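Local coordinates for periplasmic binding protein/LacI transcriptional regulator (Alkaliphilus metalliredigens, PDB 3CTP) that binds the sugar D-xylulofuranose between the two lobes of a periplasmic-binding-protein fold and probably represses transcription as a LacI-family regulator, at residues 253-257 against 258-262. Numbering follows the deposited sequence.
Sequences RGVSI and PQEVQ. With NA (sodium ion), chain D.
Between Ser256 and Glu260 the backbone doubles back on itself through the cis peptide bond between Ile257 and Pro258, and the N of Glu260 closes the turn with a 2.8 Å hydrogen bond to the O of Ser256. This turn belongs to the helix-to-strand connection of an alpha/beta lobe of the periplasmic-binding-protein fold, joining helix 240-252 to the edge strand 262-264. Gly254, at a positive phi of 78°, is the C-prime residue of the Schellman motif that ends the helix, a conformation residues with a side chain adopt less readily. Proline suits the bend because a peptide bond preceding it pays less for the cis form. Glutamate is long enough for Glu260 to reach back along an extended chain, and the anti lone pair of OE1 receives the N-H of Ser256 at 2.8 Å in a fairly straight bond (162°). A water donates to this OE1, 2.6 Å away, and to the O of Gly254, and accepts from the hydroxyl OG that serine supplies at Ser256. Toward helix 240-252, the anti placement of CG1 in Val255 (chi1 171°) carries it across to CG1 of Val261 at 3.8 Å. Ile257 lies alongside Val261, its CG1 4.0 Å from CG1 of the valine, and these apolar, branched residues suit packing on Leu250. Cutting Ile257 back to an alanine is likely to open a gap beside Val261 and Leu250. Glu260 also serves the sodium site through its backbone: its O binds the ion at 2.2 Å, alongside two waters and the carbonyl oxygens of Val230 and Tyr232.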
loop_
_atom_site.group_PDB
_atom_site.type_symbol
_atom_site.label_atom_id
_atom_site.label_comp_id
_atom_site.label_asym_id
_atom_site.label_seq_id
_atom_site.Cartn_x
_atom_site.Cartn_y
_atom_site.Cartn_z
ATOM N N ARG A 253 3.709 7.972 23.349
ATOM C CA ARG A 253 4.293 8.117 24.682
ATOM C C ARG A 253 4.811 9.533 24.884
ATOM O O ARG A 253 5.501 9.801 25.857
ATOM C CB ARG A 253 5.468 7.162 24.897
ATOM C CG ARG A 253 5.433 5.847 24.174
ATOM C CD ARG A 253 5.430 4.680 25.139
ATOM N NE ARG A 253 6.194 4.912 26.360
ATOM C CZ ARG A 253 5.969 4.263 27.501
ATOM N NH1 ARG A 253 5.010 3.347 27.560
ATOM N NH2 ARG A 253 6.695 4.525 28.577
ATOM N N GLY A 254 4.532 10.427 23.947
ATOM C CA GLY A 254 4.965 11.815 24.082
ATOM C C GLY A 254 6.421 12.080 23.764
ATOM O O GLY A 254 6.964 13.126 24.132
ATOM N N VAL A 255 7.062 11.148 23.060
ATOM C CA VAL A 255 8.484 11.281 22.729
ATOM C C VAL A 255 8.675 12.271 21.589
ATOM O O VAL A 255 7.897 12.273 20.627
ATOM C CB VAL A 255 9.102 9.892 22.381
ATOM C CG1 VAL A 255 10.511 10.031 21.825
ATOM C CG2 VAL A 255 9.128 9.017 23.608
ATOM N N SER A 256 9.692 13.134 21.703
ATOM C CA SER A 256 9.963 14.124 20.679
ATOM C C SER A 256 11.070 13.609 19.784
ATOM O O SER A 256 12.135 13.225 20.253
ATOM C CB SER A 256 10.380 15.473 21.295
ATOM O OG SER A 256 9.229 16.166 21.759
ATOM N N ILE A 257 10.795 13.589 18.485
ATOM C CA ILE A 257 11.774 13.172 17.481
ATOM C C ILE A 257 12.033 14.401 16.616
ATOM O O ILE A 257 11.089 15.012 16.124
ATOM C CB ILE A 257 11.173 12.045 16.623
ATOM C CG1 ILE A 257 10.856 10.825 17.497
ATOM C CG2 ILE A 257 12.114 11.638 15.494
ATOM C CD1 ILE A 257 9.887 9.833 16.829
ATOM N N PRO A 258 13.306 14.762 16.410
ATOM C CA PRO A 258 14.530 14.051 16.784
ATOM C C PRO A 258 15.165 14.524 18.092
ATOM O O PRO A 258 16.278 14.100 18.412
ATOM C CB PRO A 258 15.486 14.444 15.656
ATOM C CG PRO A 258 15.094 15.852 15.333
ATOM C CD PRO A 258 13.599 15.924 15.547
ATOM N N GLN A 259 14.475 15.401 18.823
ATOM C CA GLN A 259 15.058 15.999 20.038
ATOM C C GLN A 259 15.468 14.965 21.081
ATOM O O GLN A 259 16.502 15.110 21.743
ATOM C CB GLN A 259 14.072 16.980 20.677
ATOM C CG GLN A 259 13.810 18.222 19.852
ATOM C CD GLN A 259 12.594 18.092 18.961
ATOM O OE1 GLN A 259 12.261 17.005 18.494
ATOM N NE2 GLN A 259 11.909 19.217 18.728
ATOM N N GLU A 260 14.659 13.925 21.235
ATOM C CA GLU A 260 14.927 12.935 22.260
ATOM C C GLU A 260 15.517 11.655 21.681
ATOM O O GLU A 260 16.262 10.937 22.354
ATOM C CB GLU A 260 13.637 12.606 22.992
ATOM C CG GLU A 260 13.162 13.778 23.844
ATOM C CD GLU A 260 12.024 13.406 24.745
ATOM O OE1 GLU A 260 10.897 13.234 24.250
ATOM O OE2 GLU A 260 12.256 13.318 25.973
ATOM N N VAL A 261 15.157 11.341 20.441
ATOM C CA VAL A 261 15.735 10.168 19.814
ATOM C C VAL A 261 15.691 10.397 18.317
ATOM O O VAL A 261 14.725 10.996 17.810
ATOM C CB VAL A 261 14.986 8.904 20.207
ATOM C CG1 VAL A 261 13.572 9.009 19.757
ATOM C CG2 VAL A 261 15.666 7.656 19.584
ATOM N N GLN A 262 16.747 9.977 17.627
ATOM C CA GLN A 262 16.831 10.137 16.165
ATOM C C GLN A 262 16.494 8.808 15.516
ATOM O O GLN A 262 16.773 7.766 16.106
ATOM C CB GLN A 262 18.222 10.565 15.748
ATOM C CG GLN A 262 18.657 11.913 16.396
ATOM C CD GLN A 262 19.969 12.391 15.838
ATOM O OE1 GLN A 262 20.113 12.550 14.630
ATOM N NE2 GLN A 262 20.966 12.573 16.717
HETATM NA NA NA D . 17.095 9.479 23.847
HETATM O O HOH W 1 8.892 14.919 24.529
HETATM O O HOH W 2 16.889 10.571 25.793
HETATM O O HOH W 3 19.186 10.298 23.975
#